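Local coordinates for multiheme cytochrome cf (Carboxydothermus ferrireducens DSM 11255, PDB 6QVM), which probably reduces insoluble Fe(III) outside the cell, passing electrons along eleven c-type hemes while inserted in the S-layer, at residues A[147-152]-A[167-172]; A[309-314]-A[331-336]; A[399-404]-A[408-413]; A[437-442]-A[457-462]. All coordinates share one frame; numbering follows the deposited sequence.

How the contacts relate
The four contacts follow one another along the chain and none touches another. Contact 1 lies far out, its centre about 55 Å from that of the chain and about 52 Å from the centre of contact 2; no heme joins it, consistent with the part that holds the protein in the S-layer. Contacts 2 and 3 each bring together a heme and a sugar: Cys314 carries one heme covalently, Tyr411 carries a glycan, and Asp399 adds a calcium ion. Their centres are about 35 Å apart. Contact 4 approaches contact 3 to about 11 Å between nearest atoms and borders a further heme through Gln437.

Contact 1: residues A[147-152]-A[167-172]; sequences AKVTAN and NQKALV
Val149 and Lys169 carry this contact, through one polar and one apolar interaction. In the polar part, the ammonium of Lys169 reaches the loop and gives a hydrogen bond from NZ to Val149 O, 2.9 Å long. The donor lies nearly along the C=O axis, with a C=O...N angle of 164°. Ala147 O is a more distant neighbour, 3.7 Å from Lys169 NZ. The lysine chain bends at its third torsion (chi3 75°), which brings CE and NZ to the end of the loop carbonyl. In the apolar part, CG2 of Val149 packs against the root of the same side chain, 3.6 Å from Lys169 CB, and also meets CE, so that valine and lysine run past each other in opposite directions. With a methionine in place of Lys169, the carbonyl of Val149 would probably lose its charged donor, leaving the loop held mainly by apolar contact. Behind the lysine, Leu171 packs on Ala133 of helix 129-139, while Val172 touches Tyr157. This is a surface contact joining the loop that leads into helix 151-154 to helix 165-176, beside helix 129-139, in a helical part of the chain that is probably the S-layer binding region.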
# COMPACT_ATOMS: atom_id res chain seq x y z
N ALA A 147 6.25 23.04 45.02
CA ALA A 147 5.54 23.25 46.28
C ALA A 147 6.39 22.91 47.50
O ALA A 147 5.97 23.21 48.62
CB ALA A 147 4.26 22.41 46.29
N LYS A 148 7.55 22.30 47.31
CA LYS A 148 8.41 21.90 48.42
C LYS A 148 9.27 23.03 48.96
O LYS A 148 10.09 22.78 49.86
CB LYS A 148 9.31 20.73 48.00
CG LYS A 148 8.79 19.37 48.39
CD LYS A 148 9.84 18.29 48.17
N VAL A 149 9.13 24.25 48.46
CA VAL A 149 9.90 25.38 48.96
C VAL A 149 9.02 26.17 49.91
O VAL A 149 7.81 26.30 49.72
CB VAL A 149 10.48 26.27 47.83
CG1 VAL A 149 11.44 25.47 46.96
CG2 VAL A 149 9.37 26.89 47.01
N THR A 150 9.64 26.72 50.95
CA THR A 150 8.94 27.34 52.06
C THR A 150 9.17 28.85 52.05
O THR A 150 9.96 29.37 51.26
CB THR A 150 9.41 26.74 53.39
OG1 THR A 150 10.83 26.58 53.35
CG2 THR A 150 8.75 25.38 53.62
N ALA A 151 8.43 29.53 52.92
CA ALA A 151 8.53 30.99 52.99
C ALA A 151 9.93 31.44 53.35
O ALA A 151 10.33 32.55 52.98
CB ALA A 151 7.52 31.52 54.01
N ASN A 152 10.69 30.62 54.07
CA ASN A 152 12.07 30.98 54.39
C ASN A 152 12.97 30.89 53.16
O ASN A 152 13.92 31.66 53.02
CB ASN A 152 12.60 30.08 55.51
CG ASN A 152 11.59 29.90 56.62
OD1 ASN A 152 11.53 30.69 57.57
ND2 ASN A 152 10.77 28.86 56.52
N ASN A 167 3.91 32.40 40.10
CA ASN A 167 5.28 32.18 39.65
C ASN A 167 6.31 32.27 40.77
O ASN A 167 7.50 32.08 40.50
CB ASN A 167 5.62 33.21 38.56
CG ASN A 167 4.52 33.37 37.53
OD1 ASN A 167 3.80 32.42 37.22
ND2 ASN A 167 4.37 34.58 37.02
N GLN A 168 5.89 32.53 42.01
CA GLN A 168 6.84 32.86 43.06
C GLN A 168 7.70 31.65 43.43
O GLN A 168 8.94 31.71 43.38
CB GLN A 168 6.11 33.39 44.30
CG GLN A 168 5.74 34.86 44.20
CD GLN A 168 5.15 35.39 45.49
OE1 GLN A 168 4.70 34.63 46.34
NE2 GLN A 168 5.16 36.71 45.65
N LYS A 169 7.07 30.55 43.82
CA LYS A 169 7.83 29.37 44.23
C LYS A 169 8.58 28.78 43.05
O LYS A 169 9.69 28.24 43.21
CB LYS A 169 6.90 28.34 44.86
CG LYS A 169 5.60 28.92 45.38
CD LYS A 169 4.93 27.98 46.36
CE LYS A 169 5.64 28.00 47.70
NZ LYS A 169 5.24 26.86 48.56
N ALA A 170 8.00 28.85 41.85
CA ALA A 170 8.64 28.29 40.67
C ALA A 170 9.92 29.04 40.33
O ALA A 170 10.94 28.44 39.97
CB ALA A 170 7.69 28.32 39.48
N LEU A 171 9.89 30.37 40.46
CA LEU A 171 11.07 31.17 40.13
C LEU A 171 12.24 30.86 41.06
O LEU A 171 13.40 30.95 40.65
CB LEU A 171 10.72 32.65 40.18
CG LEU A 171 11.72 33.69 39.69
CD1 LEU A 171 12.24 33.35 38.31
CD2 LEU A 171 11.06 35.06 39.68
N VAL A 172 11.96 30.49 42.31
CA VAL A 172 13.02 30.15 43.25
C VAL A 172 13.52 28.73 43.00
O VAL A 172 14.72 28.46 43.07
CB VAL A 172 12.54 30.36 44.69
CG1 VAL A 172 13.65 30.04 45.67
CG2 VAL A 172 12.04 31.78 44.87

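Contact 2: residues A[309-314]-A[331-336]; sequences NWLVSC and TPYSVV. With HEC (heme c), chain H; NGA (2-acetamido-2-deoxy-beta-D-galactopyranose), chain B.
The short helix 310-313 leads straight into a CXXCH heme-binding motif, which Cys314 opens and His318 closes, and its flank packs on the start of the beta hairpin formed by strands 333-336 and 339-342. Leu311, Val312, Pro332 and Tyr333 make the contact, which is wholly van der Waals. Leu311 CD2 sits 3.7 Å from Tyr333 CB, while Leu311 O comes obliquely to the phenol ring and also meets CG of Pro332 at 3.6 Å. Val312 lies over a face of the ring: its CG2 makes a CH-pi contact 4.2 Å from the Tyr333 centroid and 22° off the ring normal. Thr331 CG2 covers the opposite face toward its rim, so the ring is sandwiched between two methyl groups. This follows from the first torsion of Tyr333 (chi1 65°), which tucks CG between the backbone N and the carbonyl carbon and places the ring between Val312 and Thr331, the residue two before it. A serine at Tyr333 would probably open a gap beneath Val312 and take away one wall of the glycan pocket, to which Lys288, Asn338 and Tyr340 also contribute. The sugar of chain B places O6 near the ring plane, 3.5 Å from Tyr333 OH. Just after the helix, Cys314 SG forms the thioether to heme CAB at 1.9 Å. Asn309 caps the N-terminus: its OD1 accepts from Val312 N at 3.1 Å, the donor standing 57° out of the carbonyl plane.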
# COMPACT_ATOMS: atom_id res chain seq x y z
N ASN A 309 -10.45 -18.04 19.29
CA ASN A 309 -9.70 -16.96 19.92
C ASN A 309 -9.12 -16.10 18.81
O ASN A 309 -8.26 -16.56 18.05
CB ASN A 309 -8.62 -17.52 20.84
CG ASN A 309 -7.90 -16.44 21.64
OD1 ASN A 309 -7.58 -15.37 21.12
ND2 ASN A 309 -7.64 -16.72 22.91
N TRP A 310 -9.58 -14.85 18.73
CA TRP A 310 -9.16 -13.98 17.64
C TRP A 310 -7.68 -13.67 17.73
O TRP A 310 -6.97 -13.65 16.72
CB TRP A 310 -9.98 -12.69 17.65
CG TRP A 310 -9.36 -11.58 16.85
CD1 TRP A 310 -9.45 -11.38 15.50
CD2 TRP A 310 -8.55 -10.51 17.36
NE1 TRP A 310 -8.75 -10.26 15.14
CE2 TRP A 310 -8.19 -9.71 16.26
CE3 TRP A 310 -8.10 -10.15 18.63
CZ2 TRP A 310 -7.40 -8.57 16.39
CZ3 TRP A 310 -7.32 -9.02 18.77
CH2 TRP A 310 -6.97 -8.25 17.65
N LEU A 311 -7.18 -13.43 18.94
CA LEU A 311 -5.78 -13.06 19.11
C LEU A 311 -4.85 -14.20 18.70
O LEU A 311 -3.81 -13.97 18.08
CB LEU A 311 -5.52 -12.65 20.56
CG LEU A 311 -4.19 -12.00 20.91
CD1 LEU A 311 -3.97 -10.73 20.10
CD2 LEU A 311 -4.12 -11.71 22.40
N VAL A 312 -5.23 -15.44 19.03
CA VAL A 312 -4.37 -16.58 18.76
C VAL A 312 -4.51 -17.02 17.30
O VAL A 312 -3.54 -17.45 16.66
CB VAL A 312 -4.68 -17.73 19.75
CG1 VAL A 312 -3.96 -19.00 19.33
CG2 VAL A 312 -4.29 -17.31 21.15
N SER A 313 -5.71 -16.92 16.75
CA SER A 313 -6.02 -17.54 15.46
C SER A 313 -6.19 -16.55 14.30
O SER A 313 -6.16 -16.98 13.14
CB SER A 313 -7.29 -18.39 15.58
OG SER A 313 -7.09 -19.45 16.50
N CYS A 314 -6.34 -15.25 14.58
CA CYS A 314 -6.75 -14.36 13.49
C CYS A 314 -5.95 -13.08 13.44
O CYS A 314 -5.69 -12.55 12.35
CB CYS A 314 -8.24 -14.01 13.61
SG CYS A 314 -9.33 -15.40 14.01
N THR A 331 2.99 -13.87 15.15
CA THR A 331 2.61 -14.08 16.54
C THR A 331 2.37 -12.72 17.18
O THR A 331 3.33 -12.07 17.65
CB THR A 331 3.68 -14.86 17.31
OG1 THR A 331 4.07 -16.01 16.55
CG2 THR A 331 3.15 -15.30 18.67
N PRO A 332 1.13 -12.24 17.21
CA PRO A 332 0.84 -10.89 17.73
C PRO A 332 0.62 -10.82 19.23
O PRO A 332 0.11 -9.80 19.70
CB PRO A 332 -0.44 -10.53 16.98
CG PRO A 332 -1.15 -11.84 16.85
CD PRO A 332 -0.07 -12.89 16.67
N TYR A 333 0.98 -11.85 19.99
CA TYR A 333 0.69 -11.90 21.41
C TYR A 333 1.80 -12.65 22.12
O TYR A 333 2.64 -13.31 21.49
CB TYR A 333 -0.65 -12.59 21.68
CG TYR A 333 -0.61 -14.04 21.27
CD1 TYR A 333 -0.86 -14.41 19.96
CD2 TYR A 333 -0.27 -15.04 22.18
CE1 TYR A 333 -0.81 -15.73 19.56
CE2 TYR A 333 -0.21 -16.37 21.79
CZ TYR A 333 -0.48 -16.70 20.48
OH TYR A 333 -0.43 -18.02 20.09
N SER A 334 1.76 -12.57 23.44
CA SER A 334 2.41 -13.53 24.32
C SER A 334 1.42 -13.89 25.41
O SER A 334 0.53 -13.10 25.74
CB SER A 334 3.72 -12.99 24.91
OG SER A 334 3.48 -11.88 25.76
N VAL A 335 1.56 -15.09 25.96
CA VAL A 335 0.61 -15.63 26.93
C VAL A 335 1.32 -15.83 28.27
O VAL A 335 2.23 -16.66 28.38
CB VAL A 335 -0.02 -16.95 26.44
CG1 VAL A 335 0.99 -17.77 25.66
CG2 VAL A 335 -0.57 -17.76 27.60
N VAL A 336 0.90 -15.08 29.28
CA VAL A 336 1.46 -15.20 30.63
C VAL A 336 0.59 -16.22 31.36
O VAL A 336 -0.32 -15.89 32.13
CB VAL A 336 1.52 -13.85 31.36
FE HEC H . -9.49 -13.04 7.84
CHA HEC H . -11.05 -11.15 5.39
CHB HEC H . -12.38 -12.93 9.70
CHC HEC H . -8.06 -15.14 10.18
CHD HEC H . -6.49 -12.80 6.23
NA HEC H . -11.36 -12.20 7.60
C1A HEC H . -11.78 -11.44 6.52
C2A HEC H . -13.14 -11.00 6.78
C3A HEC H . -13.51 -11.49 7.97
C4A HEC H . -12.40 -12.26 8.50
CMA HEC H . -14.88 -11.27 8.64
CAA HEC H . -13.99 -10.14 5.83
CBA HEC H . -14.64 -11.09 4.82
CGA HEC H . -15.58 -10.34 3.91
O1A HEC H . -15.15 -9.37 3.22
O2A HEC H . -16.78 -10.74 3.86
NB HEC H . -10.08 -13.86 9.63
C1B HEC H . -11.36 -13.76 10.15
C2B HEC H . -11.45 -14.66 11.28
C3B HEC H . -10.25 -15.28 11.42
C4B HEC H . -9.37 -14.77 10.38
CMB HEC H . -12.71 -14.84 12.15
CAB HEC H . -9.84 -16.32 12.48
CBB HEC H . -10.70 -17.60 12.40
NC HEC H . -7.62 -13.80 8.16
C1C HEC H . -7.24 -14.67 9.17
C2C HEC H . -5.86 -15.04 8.96
C3C HEC H . -5.42 -14.40 7.86
C4C HEC H . -6.52 -13.61 7.35
CMC HEC H . -5.05 -15.99 9.88
CAC HEC H . -4.00 -14.43 7.24
CBC HEC H . -3.67 -15.84 6.71
ND HEC H . -8.87 -12.10 6.10
C1D HEC H . -7.57 -12.20 5.62
C2D HEC H . -7.52 -11.57 4.33
C3D HEC H . -8.94 -11.05 4.06
C4D HEC H . -9.71 -11.43 5.22
CMD HEC H . -6.25 -11.45 3.46
CAD HEC H . -9.47 -10.28 2.82
CBD HEC H . -9.20 -11.08 1.54
CGD HEC H . -10.19 -12.21 1.42
O1D HEC H . -11.22 -12.18 2.13
O2D HEC H . -9.96 -13.14 0.60
C1 NGA B . -4.53 -19.58 25.14
C2 NGA B . -5.40 -20.82 25.43
C3 NGA B . -4.85 -22.17 24.97
C4 NGA B . -4.02 -21.99 23.71
C5 NGA B . -2.94 -20.94 23.89
C6 NGA B . -2.12 -20.80 22.61
C7 NGA B . -6.65 -20.14 27.33
C8 NGA B . -6.49 -19.47 28.67
N2 NGA B . -5.61 -20.82 26.86
O3 NGA B . -5.91 -23.09 24.67
O4 NGA B . -4.86 -21.59 22.65
O5 NGA B . -3.50 -19.67 24.18
O6 NGA B . -0.89 -20.14 22.86
O7 NGA B . -7.70 -20.05 26.70

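Contact 3: residues A[399-404]-A[408-413]; sequences DEYAIA and GTVYGK. With CA (calcium ion), chain S; NGA (2-acetamido-2-deoxy-beta-D-galactopyranose), chain D; HEC (heme c), chain M.
Tyr401 and Val410 form the hydrogen-bonded pair of an antiparallel hairpin, with Tyr401 N giving to Val410 O at 2.7 Å and Val410 N returning a bond to Tyr401 O at 3.0 Å. A third backbone bond, Gly412 N to Asp399 O, extends the ladder past the non-hydrogen-bonded pair Glu400 and Tyr411. Within that pair, Glu400 sets CG anti to the backbone N (chi1 179°) and runs out extended, carrying its carboxylate to Thr409 and the sugar. OE1 takes two donors: Thr409 OG1 at 2.9 Å, on the anti side, and the amide N2 of the N-acetylgalactosamine at 3.0 Å. This glycan is borne by Tyr411, on the strand facing Glu400, its C1 bonded covalently to Tyr411 OH at 1.4 Å. On the face of Tyr401 and Val410, the Tyr401 hydroxyl lies 3.3 Å from Gly412 CA and is hydrogen-bonded to Glu396 O. Farther out, Asp399 OD1 binds the calcium ion at 2.4 Å with Glu384, Gly395 and Asn398, while OD2 takes Asn572. Lys413 N makes a weak hydrogen bond to a heme propionate. Strand 410-411 is an outer strand of a four-stranded antiparallel sheet; strand 400-403 lies between it and strand 567-572, and helix 573-576 packs against Glu400 and Thr409.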
# COMPACT_ATOMS: atom_id res chain seq x y z
N ASP A 399 0.01 -19.96 -8.49
CA ASP A 399 0.24 -21.25 -7.87
C ASP A 399 0.31 -22.35 -8.92
O ASP A 399 0.15 -22.12 -10.12
CB ASP A 399 -0.85 -21.53 -6.84
CG ASP A 399 -0.67 -20.75 -5.55
OD1 ASP A 399 0.32 -19.99 -5.46
OD2 ASP A 399 -1.50 -20.91 -4.63
N GLU A 400 0.54 -23.58 -8.45
CA GLU A 400 0.57 -24.77 -9.28
C GLU A 400 -0.73 -25.53 -9.11
O GLU A 400 -1.13 -25.84 -7.97
CB GLU A 400 1.77 -25.64 -8.90
CG GLU A 400 1.91 -26.93 -9.69
CD GLU A 400 3.11 -27.75 -9.25
OE1 GLU A 400 3.55 -28.64 -10.02
OE2 GLU A 400 3.62 -27.49 -8.14
N TYR A 401 -1.40 -25.84 -10.22
CA TYR A 401 -2.74 -26.41 -10.20
C TYR A 401 -2.73 -27.84 -10.72
O TYR A 401 -2.07 -28.15 -11.71
CB TYR A 401 -3.70 -25.61 -11.08
CG TYR A 401 -3.62 -24.11 -10.99
CD1 TYR A 401 -3.33 -23.47 -9.79
CD2 TYR A 401 -3.86 -23.33 -12.11
CE1 TYR A 401 -3.25 -22.09 -9.72
CE2 TYR A 401 -3.80 -21.95 -12.05
CZ TYR A 401 -3.50 -21.34 -10.85
OH TYR A 401 -3.43 -19.96 -10.80
N ALA A 402 -3.50 -28.69 -10.05
CA ALA A 402 -3.93 -29.97 -10.60
C ALA A 402 -5.42 -29.83 -10.89
O ALA A 402 -6.26 -29.93 -9.99
CB ALA A 402 -3.65 -31.12 -9.63
N ILE A 403 -5.75 -29.56 -12.15
CA ILE A 403 -7.14 -29.44 -12.56
C ILE A 403 -7.73 -30.84 -12.67
O ILE A 403 -7.22 -31.69 -13.41
CB ILE A 403 -7.27 -28.68 -13.89
CG1 ILE A 403 -6.52 -27.34 -13.81
CG2 ILE A 403 -8.73 -28.45 -14.23
CD1 ILE A 403 -6.46 -26.59 -15.12
N ALA A 404 -8.81 -31.09 -11.93
CA ALA A 404 -9.40 -32.42 -11.89
C ALA A 404 -9.83 -32.86 -13.29
O ALA A 404 -10.41 -32.08 -14.05
CB ALA A 404 -10.59 -32.45 -10.94
N GLY A 408 -1.30 -34.11 -15.54
CA GLY A 408 -0.28 -33.09 -15.44
C GLY A 408 -0.68 -31.99 -14.47
O GLY A 408 -1.78 -31.97 -13.92
N THR A 409 0.25 -31.07 -14.25
CA THR A 409 -0.03 -29.88 -13.47
C THR A 409 0.45 -28.65 -14.23
O THR A 409 1.25 -28.75 -15.17
CB THR A 409 0.63 -29.91 -12.08
OG1 THR A 409 2.06 -29.85 -12.21
CG2 THR A 409 0.24 -31.17 -11.32
N VAL A 410 -0.08 -27.49 -13.84
CA VAL A 410 0.13 -26.27 -14.61
C VAL A 410 0.26 -25.11 -13.63
O VAL A 410 -0.34 -25.11 -12.55
CB VAL A 410 -1.03 -26.04 -15.60
CG1 VAL A 410 -2.07 -25.11 -15.02
CG2 VAL A 410 -0.52 -25.53 -16.95
N TYR A 411 1.07 -24.12 -14.00
CA TYR A 411 1.24 -22.91 -13.21
C TYR A 411 0.29 -21.83 -13.71
O TYR A 411 0.14 -21.65 -14.93
CB TYR A 411 2.68 -22.40 -13.27
CG TYR A 411 3.73 -23.28 -12.59
CD1 TYR A 411 3.85 -23.31 -11.20
CD2 TYR A 411 4.60 -24.05 -13.34
CE1 TYR A 411 4.81 -24.10 -10.59
CE2 TYR A 411 5.56 -24.85 -12.74
CZ TYR A 411 5.66 -24.87 -11.36
OH TYR A 411 6.60 -25.66 -10.75
N GLY A 412 -0.33 -21.11 -12.78
CA GLY A 412 -1.07 -19.91 -13.13
C GLY A 412 -0.23 -19.00 -14.00
O GLY A 412 0.88 -18.62 -13.61
N LYS A 413 -0.72 -18.68 -15.19
CA LYS A 413 0.15 -18.13 -16.22
C LYS A 413 0.44 -16.64 -16.05
O LYS A 413 1.42 -16.15 -16.61
CB LYS A 413 -0.45 -18.39 -17.61
CG LYS A 413 -0.42 -19.85 -18.01
CD LYS A 413 -0.39 -20.00 -19.51
CA CA S . 0.88 -17.87 -4.52
C1 NGA D . 6.50 -26.42 -9.61
C2 NGA D . 7.18 -27.78 -9.41
C3 NGA D . 7.12 -28.19 -7.93
C4 NGA D . 7.69 -27.02 -7.12
C5 NGA D . 7.01 -25.70 -7.44
C6 NGA D . 7.66 -24.54 -6.69
C7 NGA D . 7.03 -28.92 -11.58
C8 NGA D . 8.34 -28.28 -11.95
N2 NGA D . 6.54 -28.69 -10.36
O3 NGA D . 7.85 -29.38 -7.59
O4 NGA D . 9.06 -26.89 -7.42
O5 NGA D . 7.10 -25.42 -8.82
O6 NGA D . 7.36 -24.66 -5.31
O7 NGA D . 6.45 -29.63 -12.41
FE HEC M . -4.31 -12.17 -18.43
CHA HEC M . -2.80 -15.17 -19.09
CHB HEC M . -7.37 -13.73 -18.32
CHC HEC M . -5.69 -9.33 -17.11
CHD HEC M . -1.50 -10.45 -19.36
NA HEC M . -4.97 -14.07 -18.70
C1A HEC M . -4.17 -15.17 -18.92
C2A HEC M . -5.03 -16.34 -18.94
C3A HEC M . -6.29 -15.94 -18.73
C4A HEC M . -6.27 -14.51 -18.58
CMA HEC M . -7.53 -16.85 -18.67
CAA HEC M . -4.57 -17.79 -19.13
CBA HEC M . -4.38 -18.28 -17.69
CGA HEC M . -3.96 -19.72 -17.62
O1A HEC M . -4.24 -20.48 -18.59
O2A HEC M . -3.36 -20.10 -16.58
NB HEC M . -6.20 -11.61 -17.84
C1B HEC M . -7.30 -12.45 -17.80
C2B HEC M . -8.36 -11.75 -17.11
C3B HEC M . -7.90 -10.52 -16.78
C4B HEC M . -6.53 -10.42 -17.23
CMB HEC M . -9.78 -12.33 -16.88
CAB HEC M . -8.67 -9.39 -16.04
CBB HEC M . -9.07 -9.82 -14.61
NC HEC M . -3.74 -10.24 -18.34
C1C HEC M . -4.41 -9.24 -17.64
C2C HEC M . -3.54 -8.08 -17.57
C3C HEC M . -2.35 -8.41 -18.12
C4C HEC M . -2.48 -9.76 -18.66
CMC HEC M . -3.89 -6.79 -16.77
CAC HEC M . -1.07 -7.54 -18.31
CBC HEC M . -0.51 -6.95 -17.00
ND HEC M . -2.42 -12.74 -19.11
C1D HEC M . -1.43 -11.83 -19.47
C2D HEC M . -0.29 -12.55 -19.98
C3D HEC M . -0.69 -14.05 -19.90
C4D HEC M . -2.03 -14.05 -19.34
CMD HEC M . 1.01 -11.90 -20.49
CAD HEC M . 0.10 -15.31 -20.31
CBD HEC M . 1.60 -15.22 -20.03
CGD HEC M . 2.22 -16.60 -20.03
O1D HEC M . 1.71 -17.50 -20.74
O2D HEC M . 3.25 -16.78 -19.32
O HOH W 1 -0.68 -18.95 -2.93
O HOH W 2 1.99 -17.88 -2.27
O HOH W 3 3.35 -18.78 -4.75

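Contact 4: residues A[437-442]-A[457-462]; sequences QDYRTA and DFNATV
The rings of Tyr439 and Phe458 meet obliquely, their planes 52° apart and their centroids separated by 5.8 Å. The phenylalanine offers its edge: Tyr439 CE2 lies in the plane of that ring, 3.6 Å from Phe458 CE2. One face of Phe458 is covered toward the rim by CG2 of Val462, from its own loop, and Ala442 comes in obliquely, with its CB 4.0 Å from Phe458 CZ. Both aromatic side chains set CG anti to the backbone N (chi1 171° in Tyr439), and they point opposite ways as they overlap alongside. The tyrosine comes from the helix and the phenylalanine from the loop. At the phenol end the Asn459 side chain comes crosswise to the tyrosine, its amide plane turned 71° from the ring. Asn459 ND2 lies 3.3 Å from Tyr439 OH, a long, bent and weak hydrogen bond, to be read with caution because the nitrogen's place is less sure. Phe467 adds an edge-to-face partner to Tyr439, while Leu443 and Tyr446, farther along helix 437-449, flank Phe458. In the loop, Thr461 N bonds to Phe458 O at 2.8 Å, a turn that brings Val462 back under the ring. The helix itself starts just after a CXXCH motif, and Gln437 at its first turn touches a heme. The chemistry is therefore mostly dispersive: an aromatic and methyl cluster packs the loop after helix 437-449 onto that helix, and the single polar link at its rim is likely to add little.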
# COMPACT_ATOMS: atom_id res chain seq x y z
N GLN A 437 5.90 -6.53 -14.27
CA GLN A 437 5.43 -5.47 -13.39
C GLN A 437 6.48 -4.38 -13.22
O GLN A 437 6.16 -3.19 -13.31
CB GLN A 437 5.03 -6.04 -12.03
CG GLN A 437 4.90 -5.00 -10.93
CD GLN A 437 3.80 -4.00 -11.19
OE1 GLN A 437 2.89 -4.24 -11.99
NE2 GLN A 437 3.87 -2.86 -10.53
N ASP A 438 7.73 -4.76 -12.97
CA ASP A 438 8.75 -3.73 -12.76
C ASP A 438 9.12 -3.01 -14.05
O ASP A 438 9.67 -1.91 -13.97
CB ASP A 438 10.00 -4.33 -12.09
CG ASP A 438 10.46 -5.62 -12.74
OD1 ASP A 438 9.65 -6.25 -13.45
OD2 ASP A 438 11.63 -6.00 -12.53
N TYR A 439 8.82 -3.58 -15.22
CA TYR A 439 8.95 -2.82 -16.45
C TYR A 439 7.87 -1.75 -16.54
O TYR A 439 8.16 -0.60 -16.88
CB TYR A 439 8.89 -3.73 -17.67
CG TYR A 439 8.81 -2.95 -18.98
CD1 TYR A 439 7.58 -2.65 -19.57
CD2 TYR A 439 9.96 -2.52 -19.62
CE1 TYR A 439 7.51 -1.93 -20.75
CE2 TYR A 439 9.89 -1.80 -20.80
CZ TYR A 439 8.67 -1.52 -21.36
OH TYR A 439 8.61 -0.81 -22.54
N ARG A 440 6.62 -2.13 -16.27
CA ARG A 440 5.50 -1.22 -16.45
C ARG A 440 5.64 0.02 -15.58
O ARG A 440 5.29 1.13 -16.00
CB ARG A 440 4.19 -1.94 -16.17
CG ARG A 440 3.83 -2.99 -17.21
CD ARG A 440 2.73 -3.91 -16.71
NE ARG A 440 1.52 -3.18 -16.34
CZ ARG A 440 0.52 -2.90 -17.18
NH1 ARG A 440 -0.54 -2.22 -16.75
NH2 ARG A 440 0.58 -3.31 -18.44
N THR A 441 6.16 -0.14 -14.36
CA THR A 441 6.37 1.01 -13.49
C THR A 441 7.62 1.78 -13.89
O THR A 441 7.63 3.01 -13.86
CB THR A 441 6.46 0.57 -12.03
OG1 THR A 441 7.53 -0.36 -11.88
CG2 THR A 441 5.15 -0.07 -11.59
N ALA A 442 8.69 1.07 -14.28
CA ALA A 442 9.89 1.75 -14.75
C ALA A 442 9.59 2.60 -15.98
O ALA A 442 9.98 3.77 -16.05
CB ALA A 442 10.98 0.72 -15.06
N ASP A 457 11.45 4.48 -27.16
CA ASP A 457 12.81 4.92 -26.86
C ASP A 457 13.13 4.95 -25.37
O ASP A 457 14.18 5.46 -24.98
CB ASP A 457 13.08 6.30 -27.49
CG ASP A 457 12.29 7.41 -26.85
OD1 ASP A 457 11.25 7.13 -26.22
OD2 ASP A 457 12.71 8.58 -26.96
N PHE A 458 12.25 4.41 -24.52
CA PHE A 458 12.69 3.99 -23.19
C PHE A 458 13.42 2.66 -23.28
O PHE A 458 14.38 2.41 -22.53
CB PHE A 458 11.50 3.88 -22.23
CG PHE A 458 11.82 3.11 -20.97
CD1 PHE A 458 12.65 3.66 -20.00
CD2 PHE A 458 11.28 1.86 -20.75
CE1 PHE A 458 12.94 2.96 -18.84
CE2 PHE A 458 11.57 1.15 -19.59
CZ PHE A 458 12.40 1.71 -18.64
N ASN A 459 12.98 1.80 -24.20
CA ASN A 459 13.57 0.48 -24.38
C ASN A 459 15.04 0.57 -24.75
O ASN A 459 15.81 -0.37 -24.50
CB ASN A 459 12.79 -0.29 -25.45
CG ASN A 459 11.30 -0.46 -25.12
OD1 ASN A 459 10.77 -1.56 -25.21
ND2 ASN A 459 10.64 0.62 -24.74
N ALA A 460 15.46 1.69 -25.34
CA ALA A 460 16.87 1.89 -25.65
C ALA A 460 17.72 1.90 -24.39
O ALA A 460 18.91 1.56 -24.44
CB ALA A 460 17.05 3.20 -26.42
N THR A 461 17.13 2.28 -23.26
CA THR A 461 17.89 2.44 -22.02
C THR A 461 18.15 1.12 -21.31
O THR A 461 19.10 1.05 -20.52
CB THR A 461 17.14 3.40 -21.09
OG1 THR A 461 16.63 4.51 -21.84
CG2 THR A 461 18.06 3.92 -20.00
N VAL A 462 17.36 0.08 -21.58
CA VAL A 462 17.31 -1.08 -20.70
C VAL A 462 17.44 -2.37 -21.50
O VAL A 462 16.98 -2.47 -22.65
CB VAL A 462 16.01 -1.10 -19.87
CG1 VAL A 462 16.14 -0.16 -18.68
CG2 VAL A 462 14.82 -0.70 -20.74